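PDB 2P17: pirin-like protein, which binds one iron ion per subunit and belongs to the pirin family of the cupin clan, its biological role being unknown. Local coordinates for residues A[144-149]-A[171-176]; A[138-143]-A[152-157]. One frame throughout, in Å; residues are numbered along the deposited sequence.

Contact 1 of 2, residues A[144-149]-A[171-176]; sequences GATIRV and EMIVEP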
loop_
_atom_site.group_PDB
_atom_site.type_symbol
_atom_site.label_atom_id
_atom_site.label_comp_id
_atom_site.label_asym_id
_atom_site.label_seq_id
_atom_site.Cartn_x
_atom_site.Cartn_y
_atom_site.Cartn_z
ATOM N N GLY A 144 -1.664 -12.432 -19.470
ATOM C CA GLY A 144 -1.667 -13.141 -18.200
ATOM C C GLY A 144 -1.493 -12.263 -16.970
ATOM O O GLY A 144 -1.312 -12.777 -15.867
ATOM N N ALA A 145 -1.514 -10.942 -17.139
ATOM C CA ALA A 145 -1.400 -10.068 -15.962
ATOM C C ALA A 145 -1.996 -8.686 -16.153
ATOM O O ALA A 145 -1.984 -8.127 -17.251
ATOM C CB ALA A 145 0.060 -9.939 -15.520
ATOM N N THR A 146 -2.486 -8.125 -15.058
ATOM C CA THR A 146 -2.858 -6.719 -15.037
ATOM C C THR A 146 -2.135 -6.070 -13.878
ATOM O O THR A 146 -1.997 -6.660 -12.804
ATOM C CB THR A 146 -4.364 -6.482 -14.909
ATOM O OG1 THR A 146 -4.869 -7.165 -13.770
ATOM C CG2 THR A 146 -5.109 -6.974 -16.139
ATOM N N ILE A 147 -1.618 -4.877 -14.132
ATOM C CA ILE A 147 -0.953 -4.083 -13.110
ATOM C C ILE A 147 -1.708 -2.763 -13.051
ATOM O O ILE A 147 -1.617 -1.949 -13.978
ATOM C CB ILE A 147 0.540 -3.849 -13.429
ATOM C CG1 ILE A 147 1.265 -5.193 -13.600
ATOM C CG2 ILE A 147 1.195 -3.010 -12.327
ATOM C CD1 ILE A 147 1.406 -5.612 -15.056
ATOM N N ARG A 148 -2.473 -2.577 -11.975
ATOM C CA ARG A 148 -3.308 -1.393 -11.787
ATOM C C ARG A 148 -2.527 -0.402 -10.945
ATOM O O ARG A 148 -2.021 -0.739 -9.884
ATOM C CB ARG A 148 -4.612 -1.779 -11.090
ATOM C CG ARG A 148 -5.624 -0.664 -10.988
ATOM C CD ARG A 148 -6.943 -1.207 -10.477
ATOM N NE ARG A 148 -7.599 -2.066 -11.467
ATOM C CZ ARG A 148 -7.658 -3.401 -11.433
ATOM N NH1 ARG A 148 -7.090 -4.130 -10.455
ATOM N NH2 ARG A 148 -8.296 -4.017 -12.420
ATOM N N VAL A 149 -2.405 0.821 -11.441
ATOM C CA VAL A 149 -1.545 1.808 -10.811
ATOM C C VAL A 149 -2.396 2.767 -9.980
ATOM O O VAL A 149 -3.155 3.563 -10.526
ATOM C CB VAL A 149 -0.704 2.590 -11.852
ATOM C CG1 VAL A 149 0.324 3.472 -11.153
ATOM C CG2 VAL A 149 -0.019 1.621 -12.820
ATOM N N GLU A 171 -1.349 -2.633 -7.895
ATOM C CA GLU A 171 -1.982 -3.915 -7.643
ATOM C C GLU A 171 -1.735 -4.843 -8.827
ATOM O O GLU A 171 -2.064 -4.501 -9.966
ATOM C CB GLU A 171 -3.472 -3.716 -7.418
ATOM C CG GLU A 171 -4.230 -5.002 -7.122
ATOM C CD GLU A 171 -5.703 -4.754 -7.006
ATOM O OE1 GLU A 171 -6.182 -3.830 -7.691
ATOM O OE2 GLU A 171 -6.371 -5.489 -6.255
HETATM N N MSE A 172 -1.159 -6.009 -8.552
HETATM C CA MSE A 172 -0.893 -6.991 -9.598
HETATM C C MSE A 172 -1.800 -8.183 -9.449
HETATM O O MSE A 172 -1.948 -8.718 -8.348
HETATM C CB MSE A 172 0.547 -7.478 -9.540
HETATM C CG MSE A 172 1.562 -6.398 -9.652
HETATM SE SE MSE A 172 3.284 -7.235 -9.850
HETATM C CE MSE A 172 4.274 -5.794 -9.329
ATOM N N ILE A 173 -2.410 -8.577 -10.560
ATOM C CA ILE A 173 -3.152 -9.827 -10.653
ATOM C C ILE A 173 -2.468 -10.615 -11.765
ATOM O O ILE A 173 -2.439 -10.178 -12.922
ATOM C CB ILE A 173 -4.632 -9.613 -10.977
ATOM C CG1 ILE A 173 -5.303 -8.730 -9.905
ATOM C CG2 ILE A 173 -5.333 -10.968 -11.064
ATOM C CD1 ILE A 173 -6.761 -8.334 -10.222
ATOM N N VAL A 174 -1.899 -11.757 -11.395
ATOM C CA VAL A 174 -0.992 -12.475 -12.286
ATOM C C VAL A 174 -1.436 -13.925 -12.405
ATOM O O VAL A 174 -1.640 -14.595 -11.398
ATOM C CB VAL A 174 0.460 -12.410 -11.757
ATOM C CG1 VAL A 174 1.429 -12.966 -12.788
ATOM C CG2 VAL A 174 0.865 -10.959 -11.417
ATOM N N GLU A 175 -1.570 -14.401 -13.640
ATOM C CA GLU A 175 -1.962 -15.789 -13.891
ATOM C C GLU A 175 -0.778 -16.724 -13.657
ATOM O O GLU A 175 0.376 -16.337 -13.871
ATOM C CB GLU A 175 -2.527 -15.948 -15.314
ATOM C CG GLU A 175 -3.693 -15.000 -15.673
ATOM C CD GLU A 175 -4.901 -15.126 -14.754
ATOM O OE1 GLU A 175 -5.401 -16.256 -14.579
ATOM O OE2 GLU A 175 -5.362 -14.089 -14.214
ATOM N N PRO A 176 -1.052 -17.971 -13.212
ATOM C CA PRO A 176 0.031 -18.915 -12.948
ATOM C C PRO A 176 0.936 -19.069 -14.163
ATOM O O PRO A 176 0.434 -19.207 -15.293
ATOM C CB PRO A 176 -0.697 -20.237 -12.672
ATOM C CG PRO A 176 -2.055 -19.853 -12.252
ATOM C CD PRO A 176 -2.379 -18.543 -12.929
HETATM O O HOH W 1 -4.519 -5.476 -11.380
#

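Contact 2 of 2, residues A[138-143]-A[152-157]; sequences PVRKEE and GSSKGV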
loop_
_atom_site.group_PDB
_atom_site.type_symbol
_atom_site.label_atom_id
_atom_site.label_comp_id
_atom_site.label_asym_id
_atom_site.label_seq_id
_atom_site.Cartn_x
_atom_site.Cartn_y
_atom_site.Cartn_z
ATOM N N PRO A 138 -5.362 3.841 -14.110
ATOM C CA PRO A 138 -4.813 3.270 -15.339
ATOM C C PRO A 138 -4.232 1.880 -15.075
ATOM O O PRO A 138 -3.942 1.537 -13.933
ATOM C CB PRO A 138 -3.742 4.278 -15.754
ATOM C CG PRO A 138 -3.288 4.912 -14.457
ATOM C CD PRO A 138 -4.510 4.921 -13.563
ATOM N N VAL A 139 -4.113 1.079 -16.125
ATOM C CA VAL A 139 -3.705 -0.303 -15.982
ATOM C C VAL A 139 -2.726 -0.667 -17.081
ATOM O O VAL A 139 -2.945 -0.322 -18.250
ATOM C CB VAL A 139 -4.938 -1.242 -16.026
ATOM C CG1 VAL A 139 -5.736 -1.049 -17.312
ATOM C CG2 VAL A 139 -4.540 -2.696 -15.843
ATOM N N ARG A 140 -1.633 -1.321 -16.696
ATOM C CA ARG A 140 -0.790 -2.059 -17.624
ATOM C C ARG A 140 -1.442 -3.399 -17.881
ATOM O O ARG A 140 -1.539 -4.224 -16.979
ATOM C CB ARG A 140 0.581 -2.351 -17.014
ATOM C CG ARG A 140 1.635 -1.328 -17.229
ATOM C CD ARG A 140 2.891 -1.723 -16.437
ATOM N NE ARG A 140 3.619 -2.861 -16.996
ATOM C CZ ARG A 140 4.534 -3.562 -16.332
ATOM N NH1 ARG A 140 4.832 -3.244 -15.079
ATOM N NH2 ARG A 140 5.150 -4.591 -16.903
ATOM N N LYS A 141 -1.880 -3.630 -19.111
ATOM C CA LYS A 141 -2.454 -4.907 -19.484
ATOM C C LYS A 141 -1.397 -5.715 -20.212
ATOM O O LYS A 141 -0.843 -5.275 -21.238
ATOM C CB LYS A 141 -3.690 -4.706 -20.368
ATOM C CG LYS A 141 -4.775 -3.819 -19.740
ATOM C CD LYS A 141 -5.991 -3.622 -20.653
ATOM C CE LYS A 141 -7.065 -4.665 -20.393
ATOM N N GLU A 142 -1.093 -6.886 -19.670
ATOM C CA GLU A 142 -0.157 -7.800 -20.310
ATOM C C GLU A 142 -0.830 -9.158 -20.473
ATOM O O GLU A 142 -1.893 -9.408 -19.894
ATOM C CB GLU A 142 1.141 -7.909 -19.503
ATOM C CG GLU A 142 1.803 -6.551 -19.234
ATOM C CD GLU A 142 3.234 -6.661 -18.774
ATOM O OE1 GLU A 142 3.575 -7.653 -18.099
ATOM O OE2 GLU A 142 4.026 -5.746 -19.091
ATOM N N GLU A 143 -0.243 -10.015 -21.304
ATOM C CA GLU A 143 -0.708 -11.385 -21.425
ATOM C C GLU A 143 -0.544 -12.040 -20.063
ATOM O O GLU A 143 0.572 -12.152 -19.562
ATOM C CB GLU A 143 0.106 -12.131 -22.487
ATOM C CG GLU A 143 -0.119 -13.655 -22.556
ATOM C CD GLU A 143 0.836 -14.347 -23.522
ATOM O OE1 GLU A 143 2.039 -14.493 -23.196
ATOM N N GLY A 152 1.953 6.754 -8.519
ATOM C CA GLY A 152 3.249 6.623 -9.167
ATOM C C GLY A 152 3.111 5.983 -10.525
ATOM O O GLY A 152 2.169 6.276 -11.267
ATOM N N SER A 153 4.062 5.120 -10.866
ATOM C CA SER A 153 4.073 4.584 -12.224
ATOM C C SER A 153 4.564 3.161 -12.324
ATOM O O SER A 153 5.259 2.658 -11.441
ATOM C CB SER A 153 4.946 5.452 -13.122
ATOM O OG SER A 153 6.290 5.355 -12.703
ATOM N N SER A 154 4.193 2.528 -13.427
ATOM C CA SER A 154 4.655 1.188 -13.721
ATOM C C SER A 154 4.926 1.149 -15.216
ATOM O O SER A 154 4.001 1.270 -16.016
ATOM C CB SER A 154 3.591 0.176 -13.313
ATOM O OG SER A 154 4.079 -1.161 -13.370
ATOM N N LYS A 155 6.201 0.989 -15.564
ATOM C CA LYS A 155 6.679 1.047 -16.962
ATOM C C LYS A 155 6.058 2.240 -17.707
ATOM O O LYS A 155 5.585 2.119 -18.843
ATOM C CB LYS A 155 6.425 -0.274 -17.699
ATOM C CG LYS A 155 7.116 -1.486 -17.091
ATOM C CD LYS A 155 8.557 -1.553 -17.494
ATOM C CE LYS A 155 9.224 -2.817 -16.975
ATOM N NZ LYS A 155 10.538 -2.969 -17.640
ATOM N N GLY A 156 6.058 3.395 -17.048
ATOM C CA GLY A 156 5.606 4.639 -17.675
ATOM C C GLY A 156 4.108 4.886 -17.590
ATOM O O GLY A 156 3.652 5.976 -17.935
ATOM N N VAL A 157 3.336 3.891 -17.155
ATOM C CA VAL A 157 1.892 4.086 -16.904
ATOM C C VAL A 157 1.744 4.778 -15.551
ATOM O O VAL A 157 2.142 4.229 -14.514
ATOM C CB VAL A 157 1.093 2.760 -16.959
ATOM C CG1 VAL A 157 -0.396 2.972 -16.642
ATOM C CG2 VAL A 157 1.230 2.121 -18.350
#

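Contact 1 of 2, residues A[144-149]-A[171-176]
The guanidinium group of Arg148 reaches beside the carboxylate of Glu171, the two side chains running out from the sheet in the same direction. Both chains leave the backbone with CG anti to N (chi1 -173° and -179°), but that of Arg148 then bends at chi3, which turns its head toward the glutamate. NH1 of Arg148 lies 2.9 Å from OE1 of Glu171 in a salt bridge; the oxygen sits close to the guanidinium plane, yet it is approached from above the carboxylate plane. The other oxygen, OE2, is held by Arg236 and Tyr65, so three residues fix this carboxylate. With an alanine here instead of Arg148, OE1 of Glu171 would probably lose its charged mate, and the loose edge contact of NH1 with Ile173 CD1 would go too. On the same face OG1 of Thr146 rests 3.7 Å from CB of Ile173, and a water joins that hydroxyl to the carbonyl O of Glu171. The opposite face is apolar: CG1 of Ile147 meets CG of selenomethionine Met172 at 4.1 Å, Ala145 lies beside Val174, and Val180 of strand 179-185 touches Ala145, Ile147 and Val174. Between the faces, paired backbone bonds link Thr146 with Ile173 and Arg148 with Glu171, while Glu175 N reaches Gly144 O at 2.8 Å. Gly144, at positive phi, just precedes the strand, with its CA 3.7 Å from CG of Glu175. Strands 145-149 and 167-174 thus make a regular antiparallel pair with one mixed and one apolar face, consistent with the jelly-roll beta-barrel of a C-terminal cupin domain.

Contact 2 of 2, residues A[138-143]-A[152-157]
With CG anti to its carbonyl carbon (chi1 -89°) and a bend at chi3 (72°), the chain of Arg140 swings its guanidinium group up to the turn, where Ser154 holds OG anti to the backbone N and offers it to the arginine. NH1 of Arg140 donates to OG of Ser154 at 2.8 Å, the oxygen lying almost exactly in the guanidinium plane. Gln182 also bonds this hydroxyl, and NH1 has a second acceptor in the carbonyl of Val181. At the other nitrogen, NH2 of Arg140 makes a salt bridge of 2.7 Å to OE2 of Glu142, two residues along the same strand, meeting it from above the carboxylate plane. The segment that receives the arginine is a tight beta hairpin: a type I' turn from Ser154 to Val157, closed by backbone bonds in both directions between these two residues, with Gly156 at a positive phi where a CB would press on the carbonyl O of Lys155. Lys155, at the turn, lays its CG over the centre of the guanidinium face, 3.4 Å from CZ of Arg140. Its own chain bends at chi2 and carries the ammonium off to Glu226, so the two positive ends do not meet. Nearer the backbone, CG of Arg140 packs 3.6 Å from CG2 of Val157. The other branch of that valine and the proline ring run alongside in opposing senses, CG1 of Val157 3.7 Å from CB of Pro138.

Overall arrangement
Three of the four segments lie on neighbouring strands of one sheet, with strand 145-149 of contact 1 between strand 167-174 and strand 139-142 of contact 2; 152-157 is a separate hairpin packed against them. Both contacts are partly buried. Contact 1 is a true strand pairing, held by regular backbone bonds, with its apolar side chains turned to the interior. Contact 2 instead joins a strand to a turn through side chains, centred on one buried arginine, and its Lys155 is exposed. Ile147 joins the two: its O accepts Arg140 N at 2.8 Å and its CG2 packs against Ser154 OG. The salt bridge of contact 1 ties two strands together, whereas that of contact 2 steadies the arginine that reaches the turn.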